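Local coordinates for N-acetylmuramoyl-L-alanine amidase domain-containing protein SAOUHSC_02979 (Staphylococcus aureus, PDB 5T1Q) that probably hydrolyses amide bonds of the bacterial cell wall as a secreted amidase, its CHAP domain lying in the C-terminal part of the protein, at residues Gln252-Val257 against Gly273-Trp278; Val289-Lys294 against Glu352-Thr357; Ala297-Glu302 against His314-Glu319; Ile327-Ser332 against Ser341-Asn346. All coordinates share one frame; numbering follows the deposited sequence.

Interaction 1 (Gln252-Val257 against Gly273-Trp278). With NA (sodium ion), chain E.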
loop_
_atom_site.group_PDB
_atom_site.type_symbol
_atom_site.label_atom_id
_atom_site.label_comp_id
_atom_site.label_asym_id
_atom_site.label_seq_id
_atom_site.Cartn_x
_atom_site.Cartn_y
_atom_site.Cartn_z
ATOM N N GLN A 252 6.577 4.647 -1.727
ATOM C CA GLN A 252 8.054 4.520 -1.697
ATOM C C GLN A 252 8.664 5.367 -0.574
ATOM O O GLN A 252 7.967 6.185 0.038
ATOM C CB GLN A 252 8.640 4.860 -3.062
ATOM C CG GLN A 252 8.126 3.921 -4.143
ATOM C CD GLN A 252 8.486 2.467 -3.863
ATOM O OE1 GLN A 252 9.627 2.152 -3.535
ATOM N NE2 GLN A 252 7.512 1.582 -3.975
ATOM N N CYS A 253 9.948 5.164 -0.290
ATOM C CA CYS A 253 10.585 5.846 0.845
ATOM C C CYS A 253 10.507 7.357 0.736
ATOM O O CYS A 253 10.338 8.037 1.721
ATOM C CB CYS A 253 12.030 5.403 1.034
ATOM S SG CYS A 253 13.138 5.707 -0.361
ATOM N N THR A 254 10.628 7.847 -0.492
ATOM C CA THR A 254 10.565 9.262 -0.816
ATOM C C THR A 254 9.172 9.803 -0.518
ATOM O O THR A 254 9.019 10.798 0.182
ATOM C CB THR A 254 10.890 9.460 -2.305
ATOM O OG1 THR A 254 10.165 8.496 -3.056
ATOM C CG2 THR A 254 12.353 9.227 -2.574
ATOM N N TRP A 255 8.157 9.125 -1.035
ATOM C CA TRP A 255 6.767 9.505 -0.766
ATOM C C TRP A 255 6.459 9.511 0.735
ATOM O O TRP A 255 5.756 10.381 1.230
ATOM C CB TRP A 255 5.806 8.535 -1.485
ATOM C CG TRP A 255 4.359 8.752 -1.157
ATOM C CD1 TRP A 255 3.466 9.516 -1.844
ATOM C CD2 TRP A 255 3.642 8.197 -0.047
ATOM N NE1 TRP A 255 2.232 9.466 -1.231
ATOM C CE2 TRP A 255 2.319 8.663 -0.127
ATOM C CE3 TRP A 255 3.995 7.351 1.001
ATOM C CZ2 TRP A 255 1.342 8.317 0.812
ATOM C CZ3 TRP A 255 3.016 7.003 1.939
ATOM C CH2 TRP A 255 1.712 7.484 1.831
ATOM N N TYR A 256 6.974 8.530 1.456
ATOM C CA TYR A 256 6.670 8.435 2.883
ATOM C C TYR A 256 7.216 9.637 3.642
ATOM O O TYR A 256 6.497 10.233 4.442
ATOM C CB TYR A 256 7.166 7.102 3.504
ATOM C CG TYR A 256 6.989 7.101 4.995
ATOM C CD1 TYR A 256 5.752 6.781 5.571
ATOM C CD2 TYR A 256 8.041 7.478 5.846
ATOM C CE1 TYR A 256 5.580 6.815 6.937
ATOM C CE2 TYR A 256 7.867 7.538 7.218
ATOM C CZ TYR A 256 6.641 7.201 7.759
ATOM O OH TYR A 256 6.467 7.246 9.110
ATOM N N VAL A 257 8.475 9.995 3.390
ATOM C CA VAL A 257 9.070 11.126 4.098
ATOM C C VAL A 257 8.363 12.467 3.774
ATOM O O VAL A 257 8.154 13.299 4.662
ATOM C CB VAL A 257 10.585 11.210 3.864
ATOM C CG1 VAL A 257 11.167 12.402 4.602
ATOM C CG2 VAL A 257 11.276 9.917 4.307
ATOM N N GLY A 273 14.151 14.068 -6.622
ATOM C CA GLY A 273 14.521 12.809 -7.287
ATOM C C GLY A 273 14.647 11.617 -6.342
ATOM O O GLY A 273 13.982 11.561 -5.300
ATOM N N ASP A 274 15.477 10.644 -6.721
ATOM C CA ASP A 274 15.702 9.464 -5.877
ATOM C C ASP A 274 16.327 9.869 -4.551
ATOM O O ASP A 274 17.012 10.882 -4.465
ATOM C CB ASP A 274 16.588 8.446 -6.574
ATOM C CG ASP A 274 16.007 7.981 -7.903
ATOM O OD1 ASP A 274 14.761 7.939 -8.049
ATOM O OD2 ASP A 274 16.806 7.668 -8.796
ATOM N N ALA A 275 16.127 9.028 -3.546
ATOM C CA ALA A 275 16.546 9.320 -2.188
ATOM C C ALA A 275 17.956 9.884 -1.997
ATOM O O ALA A 275 18.124 10.877 -1.305
ATOM C CB ALA A 275 16.370 8.079 -1.321
ATOM N N HIS A 276 18.962 9.255 -2.598
ATOM C CA HIS A 276 20.332 9.693 -2.384
ATOM C C HIS A 276 20.614 11.106 -2.875
ATOM O O HIS A 276 21.588 11.718 -2.423
ATOM C CB HIS A 276 21.340 8.716 -3.012
ATOM C CG HIS A 276 21.329 8.717 -4.495
ATOM N ND1 HIS A 276 22.338 9.284 -5.234
ATOM C CD2 HIS A 276 20.413 8.266 -5.388
ATOM C CE1 HIS A 276 22.061 9.159 -6.521
ATOM N NE2 HIS A 276 20.890 8.565 -6.642
ATOM N N ASN A 277 19.814 11.601 -3.827
ATOM C CA ASN A 277 19.982 12.956 -4.321
ATOM C C ASN A 277 19.314 13.999 -3.455
ATOM O O ASN A 277 19.452 15.178 -3.726
ATOM C CB ASN A 277 19.413 13.102 -5.736
ATOM C CG ASN A 277 20.345 12.580 -6.798
ATOM O OD1 ASN A 277 21.560 12.739 -6.706
ATOM N ND2 ASN A 277 19.774 12.004 -7.846
ATOM N N TRP A 278 18.592 13.582 -2.422
ATOM C CA TRP A 278 17.868 14.551 -1.593
ATOM C C TRP A 278 18.754 15.568 -0.878
ATOM O O TRP A 278 18.451 16.759 -0.890
ATOM C CB TRP A 278 16.967 13.826 -0.593
ATOM C CG TRP A 278 15.642 13.398 -1.178
ATOM C CD1 TRP A 278 15.417 12.875 -2.409
ATOM C CD2 TRP A 278 14.387 13.372 -0.496
ATOM N NE1 TRP A 278 14.066 12.587 -2.566
ATOM C CE2 TRP A 278 13.425 12.867 -1.396
ATOM C CE3 TRP A 278 13.980 13.728 0.795
ATOM C CZ2 TRP A 278 12.084 12.724 -1.056
ATOM C CZ3 TRP A 278 12.634 13.607 1.126
ATOM C CH2 TRP A 278 11.708 13.106 0.207
HETATM NA NA NA E . 23.537 12.718 -2.265
HETATM O O HOH W 1 24.086 11.772 -4.263
HETATM O O HOH W 2 25.847 13.644 -1.644
#
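Thr254 on the first turn of helix 253-262 and Ala275 in the loop leading to helix 278-284 have the nearest CA atoms of the two segments, 6.1 Å apart. In the papain-like CHAP fold this is the helix that starts at the cysteine, whose first turns pack their side chains against the loop. Gln252 is its N-cap, and Tyr256 N hydrogen-bonds back to Gln252 O; on the loop side Trp278 N hydrogen-bonds to Ala275 O.

Most of the packing falls to the Trp278 indole. Its six-membered ring runs along the helix turn, with CH2 3.5 Å from Thr254 O and CZ2 3.7 Å from Thr254 CB. Thr254 CG2, set beside its own backbone N and opposite the carbonyl carbon, lies against the NE1-CE2-CZ2 side of the indole, while OG1 hydrogen-bonds to Gln20 O. One turn on, Val257 extends CG1 (chi1 179°) to within 4.0 Å of Trp278 CZ3, and the two side chains run past one another from opposing backbones. Cys253 SG touches Ala275 CB at 4.1 Å; its place at the helix start is consistent with a nucleophile.

Behind this packing, His276 O binds a sodium ion that Asn279, Asn280 and Glu302 also coordinate. The loop is held in shape by Trp278 NE1, which donates to Gly273 O at 2.9 Å with the oxygen in the indole plane and the nitrogen above the carbonyl plane.

Interaction 2 (Val289-Lys294 against Glu352-Thr357)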
loop_
_atom_site.group_PDB
_atom_site.type_symbol
_atom_site.label_atom_id
_atom_site.label_comp_id
_atom_site.label_asym_id
_atom_site.label_seq_id
_atom_site.Cartn_x
_atom_site.Cartn_y
_atom_site.Cartn_z
ATOM N N VAL A 289 20.729 21.773 5.657
ATOM C CA VAL A 289 21.175 20.385 5.581
ATOM C C VAL A 289 22.471 20.265 6.356
ATOM O O VAL A 289 23.381 21.086 6.157
ATOM C CB VAL A 289 21.455 19.946 4.118
ATOM C CG1 VAL A 289 21.802 18.460 4.046
ATOM C CG2 VAL A 289 20.280 20.248 3.207
ATOM N N SER A 290 22.570 19.271 7.244
ATOM C CA SER A 290 23.814 19.048 7.971
ATOM C C SER A 290 23.940 17.598 8.464
ATOM O O SER A 290 23.011 16.784 8.310
ATOM C CB SER A 290 23.941 20.015 9.159
ATOM O OG SER A 290 23.291 19.521 10.314
ATOM N N HIS A 291 25.093 17.297 9.058
ATOM C CA HIS A 291 25.379 15.989 9.642
ATOM C C HIS A 291 24.932 15.873 11.110
ATOM O O HIS A 291 25.145 14.829 11.744
ATOM C CB HIS A 291 26.878 15.664 9.508
ATOM C CG HIS A 291 27.330 15.478 8.094
ATOM N ND1 HIS A 291 27.014 14.358 7.356
ATOM C CD2 HIS A 291 28.078 16.262 7.281
ATOM C CE1 HIS A 291 27.546 14.460 6.149
ATOM N NE2 HIS A 291 28.196 15.606 6.078
ATOM N N THR A 292 24.304 16.928 11.652
ATOM C CA THR A 292 23.809 16.917 13.023
ATOM C C THR A 292 22.403 16.302 13.053
ATOM O O THR A 292 21.492 16.805 12.379
ATOM C CB THR A 292 23.760 18.336 13.612
ATOM O OG1 THR A 292 25.070 18.889 13.572
ATOM C CG2 THR A 292 23.280 18.331 15.078
ATOM N N PRO A 293 22.218 15.207 13.809
ATOM C CA PRO A 293 20.877 14.627 13.832
ATOM C C PRO A 293 19.838 15.618 14.360
ATOM O O PRO A 293 20.111 16.367 15.300
ATOM C CB PRO A 293 21.039 13.408 14.764
ATOM C CG PRO A 293 22.483 13.050 14.647
ATOM C CD PRO A 293 23.165 14.386 14.596
ATOM N N LYS A 294 18.658 15.616 13.760
ATOM C CA LYS A 294 17.636 16.568 14.141
ATOM C C LYS A 294 16.242 15.983 14.031
ATOM O O LYS A 294 15.882 15.336 13.035
ATOM C CB LYS A 294 17.766 17.801 13.267
ATOM C CG LYS A 294 16.863 18.956 13.637
ATOM C CD LYS A 294 17.177 20.130 12.732
ATOM C CE LYS A 294 16.178 21.240 12.899
ATOM N NZ LYS A 294 16.635 22.372 12.047
ATOM N N GLU A 352 26.934 10.259 10.529
ATOM C CA GLU A 352 27.453 10.189 9.154
ATOM C C GLU A 352 26.389 10.380 8.111
ATOM O O GLU A 352 26.682 10.338 6.911
ATOM C CB GLU A 352 28.132 8.835 8.907
ATOM C CG GLU A 352 29.279 8.531 9.845
ATOM C CD GLU A 352 30.344 9.585 9.791
ATOM O OE1 GLU A 352 30.461 10.249 8.743
ATOM O OE2 GLU A 352 31.051 9.774 10.802
ATOM N N LEU A 353 25.146 10.557 8.551
ATOM C CA LEU A 353 24.042 10.768 7.639
ATOM C C LEU A 353 23.775 12.261 7.481
ATOM O O LEU A 353 24.334 13.077 8.217
ATOM C CB LEU A 353 22.816 10.045 8.176
ATOM C CG LEU A 353 23.016 8.555 8.406
ATOM C CD1 LEU A 353 21.786 7.956 9.051
ATOM C CD2 LEU A 353 23.342 7.827 7.106
ATOM N N SER A 354 22.952 12.618 6.485
ATOM C CA SER A 354 22.554 14.005 6.242
ATOM C C SER A 354 21.131 14.209 6.674
ATOM O O SER A 354 20.276 13.364 6.412
ATOM C CB SER A 354 22.672 14.368 4.772
ATOM O OG SER A 354 24.002 14.446 4.405
ATOM N N TYR A 355 20.886 15.332 7.343
ATOM C CA TYR A 355 19.559 15.692 7.857
ATOM C C TYR A 355 19.058 16.953 7.175
ATOM O O TYR A 355 19.725 17.972 7.210
ATOM C CB TYR A 355 19.636 15.885 9.352
ATOM C CG TYR A 355 20.122 14.624 10.034
ATOM C CD1 TYR A 355 21.498 14.360 10.160
ATOM C CD2 TYR A 355 19.222 13.663 10.489
ATOM C CE1 TYR A 355 21.952 13.175 10.729
ATOM C CE2 TYR A 355 19.669 12.489 11.069
ATOM C CZ TYR A 355 21.036 12.245 11.177
ATOM O OH TYR A 355 21.484 11.096 11.766
ATOM N N ILE A 356 17.889 16.868 6.543
ATOM C CA ILE A 356 17.296 18.005 5.852
ATOM C C ILE A 356 16.160 18.573 6.683
ATOM O O ILE A 356 15.191 17.864 6.986
ATOM C CB ILE A 356 16.716 17.580 4.483
ATOM C CG1 ILE A 356 17.783 16.891 3.618
ATOM C CG2 ILE A 356 16.138 18.788 3.739
ATOM C CD1 ILE A 356 17.218 16.170 2.404
ATOM N N THR A 357 16.257 19.841 7.055
ATOM C CA THR A 357 15.162 20.504 7.757
ATOM C C THR A 357 14.207 21.021 6.701
ATOM O O THR A 357 14.629 21.716 5.797
ATOM C CB THR A 357 15.674 21.668 8.621
ATOM O OG1 THR A 357 16.584 21.149 9.600
ATOM C CG2 THR A 357 14.519 22.407 9.339
#
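One face of the Tyr355 ring is capped by Pro293 CA, 3.5 Å from the centroid and 7° off the normal, a CH-pi contact. Ser290 O approaches the edge of the same ring, while Thr292 O comes in obliquely, 3.3 Å from Tyr355 CD1. The His291 ring turns its own edge toward Leu353 O. These groups join the outermost strand 288-290 to strand 354-357 at one end of the antiparallel part of the CHAP-domain sheet.

Two residue pairs make up the strand pairing. Ser290 and Tyr355 form a hydrogen-bonded antiparallel pair, with Tyr355 N reaching Ser290 O at 2.7 Å, and Val289 faces Ile356 in a non-hydrogen-bonded pair whose side chains turn toward helix 278-284. Past Ser290 the chain leaves the strand in an ST turn, Ser290 OG accepting from Thr292 N, and Pro293 follows, over the tyrosine. Tyr355 OH is hydrogen-bonded to Ala350 O, fixing the far end of the ring.

His291 supplies a further link as ND1 donates to Leu353 O at 3.1 Å. The bond is bent (140°), and the nitrogen stands well above the carbonyl plane. From the chain beyond the proline, the fully extended Lys294 side chain carries NZ to Thr357 OG1, 2.7 Å away.

Interaction 3 (Ala297-Glu302 against His314-Glu319). With NA (sodium ion), chain E.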
loop_
_atom_site.group_PDB
_atom_site.type_symbol
_atom_site.label_atom_id
_atom_site.label_comp_id
_atom_site.label_asym_id
_atom_site.label_seq_id
_atom_site.Cartn_x
_atom_site.Cartn_y
_atom_site.Cartn_z
ATOM N N ALA A 297 13.523 15.844 10.852
ATOM C CA ALA A 297 14.232 16.119 9.642
ATOM C C ALA A 297 14.124 14.873 8.785
ATOM O O ALA A 297 13.815 13.789 9.289
ATOM C CB ALA A 297 15.692 16.411 9.945
ATOM N N ALA A 298 14.320 15.038 7.484
ATOM C CA ALA A 298 14.436 13.897 6.579
ATOM C C ALA A 298 15.892 13.434 6.736
ATOM O O ALA A 298 16.796 14.272 6.734
ATOM C CB ALA A 298 14.174 14.314 5.145
ATOM N N VAL A 299 16.126 12.138 6.912
ATOM C CA VAL A 299 17.494 11.639 7.047
ATOM C C VAL A 299 17.853 10.857 5.793
ATOM O O VAL A 299 17.135 9.935 5.381
ATOM C CB VAL A 299 17.734 10.848 8.353
ATOM C CG1 VAL A 299 16.751 9.700 8.506
ATOM C CG2 VAL A 299 19.170 10.345 8.419
ATOM N N VAL A 300 18.962 11.253 5.172
ATOM C CA VAL A 300 19.385 10.637 3.935
ATOM C C VAL A 300 20.591 9.708 4.084
ATOM O O VAL A 300 21.571 10.052 4.749
ATOM C CB VAL A 300 19.738 11.721 2.918
ATOM C CG1 VAL A 300 20.242 11.095 1.617
ATOM C CG2 VAL A 300 18.543 12.632 2.685
ATOM N N PHE A 301 20.480 8.552 3.415
ATOM C CA PHE A 301 21.508 7.536 3.291
ATOM C C PHE A 301 21.992 7.606 1.839
ATOM O O PHE A 301 21.176 7.432 0.908
ATOM C CB PHE A 301 20.916 6.121 3.476
ATOM C CG PHE A 301 20.491 5.785 4.885
ATOM C CD1 PHE A 301 19.303 6.273 5.404
ATOM C CD2 PHE A 301 21.259 4.935 5.668
ATOM C CE1 PHE A 301 18.898 5.942 6.690
ATOM C CE2 PHE A 301 20.867 4.607 6.966
ATOM C CZ PHE A 301 19.682 5.093 7.470
ATOM N N GLU A 302 23.292 7.820 1.623
ATOM C CA GLU A 302 23.847 7.841 0.260
ATOM C C GLU A 302 23.724 6.440 -0.384
ATOM O O GLU A 302 23.467 5.447 0.301
ATOM C CB GLU A 302 25.327 8.276 0.263
ATOM C CG GLU A 302 25.614 9.684 0.813
ATOM C CD GLU A 302 25.157 10.815 -0.113
ATOM O OE1 GLU A 302 24.541 10.549 -1.164
ATOM O OE2 GLU A 302 25.444 12.000 0.190
ATOM N N HIS A 314 18.647 5.739 0.339
ATOM C CA HIS A 314 17.424 5.642 1.091
ATOM C C HIS A 314 17.156 6.936 1.824
ATOM O O HIS A 314 18.072 7.716 2.056
ATOM C CB HIS A 314 17.562 4.469 2.080
ATOM C CG HIS A 314 16.345 4.221 2.899
ATOM N ND1 HIS A 314 15.150 3.826 2.342
ATOM C CD2 HIS A 314 16.142 4.268 4.235
ATOM C CE1 HIS A 314 14.247 3.677 3.303
ATOM N NE2 HIS A 314 14.821 3.946 4.458
ATOM N N VAL A 315 15.896 7.172 2.159
ATOM C CA VAL A 315 15.507 8.328 2.936
ATOM C C VAL A 315 14.462 7.896 3.975
ATOM O O VAL A 315 13.603 7.051 3.708
ATOM C CB VAL A 315 15.072 9.526 2.046
ATOM C CG1 VAL A 315 13.780 9.235 1.285
ATOM C CG2 VAL A 315 14.919 10.785 2.865
ATOM N N ALA A 316 14.560 8.476 5.167
ATOM C CA ALA A 316 13.680 8.155 6.287
ATOM C C ALA A 316 13.369 9.415 7.060
ATOM O O ALA A 316 13.950 10.468 6.790
ATOM C CB ALA A 316 14.336 7.132 7.196
ATOM N N PHE A 317 12.436 9.316 8.000
ATOM C CA PHE A 317 12.015 10.449 8.816
ATOM C C PHE A 317 12.512 10.276 10.246
ATOM O O PHE A 317 12.329 9.212 10.829
ATOM C CB PHE A 317 10.485 10.549 8.788
ATOM C CG PHE A 317 9.930 11.680 9.617
ATOM C CD1 PHE A 317 9.879 12.961 9.109
ATOM C CD2 PHE A 317 9.464 11.461 10.903
ATOM C CE1 PHE A 317 9.372 14.017 9.860
ATOM C CE2 PHE A 317 8.969 12.513 11.671
ATOM C CZ PHE A 317 8.915 13.793 11.140
ATOM N N VAL A 318 13.140 11.307 10.810
ATOM C CA VAL A 318 13.638 11.246 12.184
ATOM C C VAL A 318 12.490 11.486 13.193
ATOM O O VAL A 318 12.006 12.611 13.336
ATOM C CB VAL A 318 14.747 12.285 12.440
ATOM C CG1 VAL A 318 15.256 12.202 13.879
ATOM C CG2 VAL A 318 15.892 12.095 11.465
ATOM N N GLU A 319 12.061 10.424 13.879
ATOM C CA GLU A 319 11.008 10.532 14.891
ATOM C C GLU A 319 11.565 11.074 16.211
ATOM O O GLU A 319 10.887 11.800 16.925
ATOM C CB GLU A 319 10.366 9.175 15.171
ATOM C CG GLU A 319 9.683 8.515 13.985
ATOM C CD GLU A 319 8.372 9.170 13.559
ATOM O OE1 GLU A 319 7.856 10.075 14.270
ATOM O OE2 GLU A 319 7.832 8.748 12.508
HETATM NA NA NA E . 23.537 12.718 -2.265
HETATM O O HOH W 2 25.847 13.644 -1.644
HETATM O O HOH W 1 24.086 11.772 -4.263
#
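Phe301 and His314 project side by side from a hydrogen-bonded antiparallel pair and point the same way. Their rings are oblique, planes at 53° and centroids 5.7 Å apart, and Phe301 CD1 comes 3.9 Å from His314 CD2. His314 O lies at the edge of the phenyl ring and also accepts from Phe301 N.

Further along the same face, Val299 places CG1 between its backbone N and carbonyl carbon (chi1 55°), which brings this methyl to Ala316 CB at 3.8 Å. Its CB meets Val318 CG2 at the same distance. On the other face Val300 and Val315 cross obliquely through their CG2 methyls, 4.1 Å apart, and Ala298 beside them packs on Val257 of helix 253-262.

Just beyond the strand, Glu302 bends away at chi2 and binds the sodium ion through OE1 at 2.6 Å, while OE2 accepts from a water on the same ion. His276, Asn279 and Asn280 complete the protein ligands.

The two strands thus form the middle of the CHAP-domain sheet. His314, with NE2 hydrogen-bonded to Glu331 and its side chain touching Cys253, occupies a position consistent with the histidine of a Cys-His-Glu triad.

Interaction 4 (Ile327-Ser332 against Ser341-Asn346)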
loop_
_atom_site.group_PDB
_atom_site.type_symbol
_atom_site.label_atom_id
_atom_site.label_comp_id
_atom_site.label_asym_id
_atom_site.label_seq_id
_atom_site.Cartn_x
_atom_site.Cartn_y
_atom_site.Cartn_z
ATOM N N ILE A 327 19.401 7.725 16.763
ATOM C CA ILE A 327 18.127 8.265 16.280
ATOM C C ILE A 327 17.102 7.153 16.089
ATOM O O ILE A 327 17.463 5.998 15.869
ATOM C CB ILE A 327 18.291 9.030 14.925
ATOM C CG1 ILE A 327 18.866 8.115 13.840
ATOM C CG2 ILE A 327 19.207 10.225 15.098
ATOM C CD1 ILE A 327 18.984 8.733 12.467
ATOM N N VAL A 328 15.828 7.524 16.179
ATOM C CA VAL A 328 14.726 6.625 15.893
ATOM C C VAL A 328 14.134 7.155 14.595
ATOM O O VAL A 328 13.775 8.345 14.509
ATOM C CB VAL A 328 13.651 6.660 16.976
ATOM C CG1 VAL A 328 12.527 5.690 16.630
ATOM C CG2 VAL A 328 14.255 6.332 18.335
ATOM N N ILE A 329 14.034 6.282 13.590
ATOM C CA ILE A 329 13.527 6.667 12.291
ATOM C C ILE A 329 12.333 5.817 11.876
ATOM O O ILE A 329 12.195 4.689 12.334
ATOM C CB ILE A 329 14.610 6.537 11.187
ATOM C CG1 ILE A 329 15.112 5.097 11.047
ATOM C CG2 ILE A 329 15.780 7.446 11.492
ATOM C CD1 ILE A 329 16.045 4.853 9.878
ATOM N N SER A 330 11.489 6.378 11.005
ATOM C CA SER A 330 10.381 5.657 10.415
ATOM C C SER A 330 10.593 5.732 8.887
ATOM O O SER A 330 11.160 6.703 8.352
ATOM C CB SER A 330 9.016 6.211 10.859
ATOM O OG SER A 330 8.805 7.536 10.412
ATOM N N GLU A 331 10.122 4.717 8.187
ATOM C CA GLU A 331 10.380 4.602 6.758
ATOM C C GLU A 331 9.389 3.627 6.146
ATOM O O GLU A 331 8.657 2.972 6.872
ATOM C CB GLU A 331 11.811 4.092 6.573
ATOM C CG GLU A 331 12.062 2.809 7.358
ATOM C CD GLU A 331 13.518 2.484 7.594
ATOM O OE1 GLU A 331 14.410 3.089 6.951
ATOM O OE2 GLU A 331 13.780 1.589 8.439
ATOM N N SER A 332 9.360 3.550 4.818
ATOM C CA SER A 332 8.468 2.645 4.123
ATOM C C SER A 332 9.248 1.749 3.183
ATOM O O SER A 332 10.340 2.092 2.741
ATOM C CB SER A 332 7.447 3.427 3.296
ATOM O OG SER A 332 8.106 4.157 2.255
ATOM N N SER A 341 7.731 0.874 8.564
ATOM C CA SER A 341 8.476 0.310 9.706
ATOM C C SER A 341 9.372 1.370 10.353
ATOM O O SER A 341 9.443 2.511 9.896
ATOM C CB SER A 341 9.329 -0.884 9.255
ATOM O OG SER A 341 10.250 -0.480 8.264
ATOM N N HIS A 342 10.046 0.983 11.423
ATOM C CA HIS A 342 10.853 1.920 12.186
ATOM C C HIS A 342 12.027 1.197 12.808
ATOM O O HIS A 342 11.967 -0.008 13.034
ATOM C CB HIS A 342 10.024 2.507 13.351
ATOM C CG HIS A 342 8.547 2.354 13.195
ATOM N ND1 HIS A 342 7.842 1.342 13.812
ATOM C CD2 HIS A 342 7.638 3.070 12.492
ATOM C CE1 HIS A 342 6.562 1.440 13.495
ATOM N NE2 HIS A 342 6.414 2.478 12.689
ATOM N N ARG A 343 13.070 1.939 13.136
ATOM C CA ARG A 343 14.236 1.351 13.773
ATOM C C ARG A 343 15.105 2.423 14.387
ATOM O O ARG A 343 14.862 3.599 14.193
ATOM C CB ARG A 343 15.063 0.518 12.760
ATOM C CG ARG A 343 15.515 1.276 11.527
ATOM C CD ARG A 343 16.141 0.329 10.497
ATOM N NE ARG A 343 16.327 1.008 9.218
ATOM C CZ ARG A 343 17.481 1.255 8.594
ATOM N NH1 ARG A 343 18.646 0.833 9.062
ATOM N NH2 ARG A 343 17.446 1.894 7.426
ATOM N N THR A 344 16.135 1.985 15.102
ATOM C CA THR A 344 17.091 2.865 15.731
ATOM C C THR A 344 18.439 2.741 15.019
ATOM O O THR A 344 18.912 1.635 14.768
ATOM C CB THR A 344 17.284 2.500 17.215
ATOM O OG1 THR A 344 16.068 2.747 17.910
ATOM C CG2 THR A 344 18.419 3.330 17.869
ATOM N N ILE A 345 19.037 3.881 14.697
ATOM C CA ILE A 345 20.351 3.924 14.075
ATOM C C ILE A 345 21.309 4.375 15.162
ATOM O O ILE A 345 21.076 5.419 15.773
ATOM C CB ILE A 345 20.392 4.944 12.911
ATOM C CG1 ILE A 345 19.362 4.591 11.812
ATOM C CG2 ILE A 345 21.812 5.061 12.348
ATOM C CD1 ILE A 345 19.587 3.244 11.139
ATOM N N ASN A 346 22.396 3.623 15.383
ATOM C CA ASN A 346 23.361 3.969 16.438
ATOM C C ASN A 346 24.021 5.333 16.199
ATOM O O ASN A 346 24.048 5.849 15.065
ATOM C CB ASN A 346 24.380 2.828 16.718
ATOM C CG ASN A 346 25.299 2.501 15.529
ATOM O OD1 ASN A 346 25.155 1.444 14.900
ATOM N ND2 ASN A 346 26.271 3.373 15.242
HETATM O O HOH W 3 12.556 -0.673 9.358
#
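Glu331 and Arg343 form the salt bridge of the beta hairpin made by strands 327-332 and 339-345 in the CHAP-domain sheet. The side chains cross at about a right angle, yet their flat ends are nearly coplanar, 17° apart. Arg343 grips side-on: NE donates to Glu331 OE2 at 2.7 Å and NH2 to Glu331 OE1 at a longer 3.3 Å, each oxygen using its syn lone pair. Two bonds in one plane fix the rotation of the carboxylate. Its OE1 also accepts from His314 NE2, so Arg343 is a second-shell partner of the histidine, in a layout consistent with a Cys-His-Glu triad.

Backbone pairing is regular and antiparallel. Ile327 with Ile345, Ile329 with Arg343, and Glu331 with Ser341 are hydrogen-bonded pairs, each closed by two N-H...O bonds; Val328 with Thr344 and Ser330 with His342 alternate between them.

Apolar contacts gather on the face that carries the salt bridge. Ile327 CG1 packs 3.6 Å from Ile345 CB. Ile329 takes CG1 between its backbone N and carbonyl carbon (chi1 61°), and its CD1 reaches both Ile345 CG1 at 3.8 Å and one face of the Arg343 guanidinium. Phe301 adds to this cluster.

On the reverse face the His342 ring meets Ser330 CB at its edge, and its NE2 hydrogen-bonds to Glu38.

A water joins the strands beside the salt bridge, donating to Glu331 OE2 at 2.7 Å and lying 2.6 Å from Ser341 OG.

Interactions 2, 3 and 4 belong to one sheet, and interaction 1 sets the start of helix 253-262 and the loop 273-278 against it. The centre of interaction 3 is about 9 Å from those of interactions 1 and 4 and about 8 Å from that of interaction 2. A probable active site spans three contacts: Cys253 SG of interaction 1 lies 3.9 Å from His314 ND1 of interaction 3, whose NE2 is 2.7 Å from Glu331 OE1 of interaction 4. Ser330 OG connects the same three, 2.7 Å from Tyr256 OH and 2.6 Å from Glu319 OE2. One sodium ion bridges interactions 1 and 3, through His276 O and Glu302 OE1. Interaction 2 joins interaction 3 through Ser354 O and Val300 N, 2.8 Å apart.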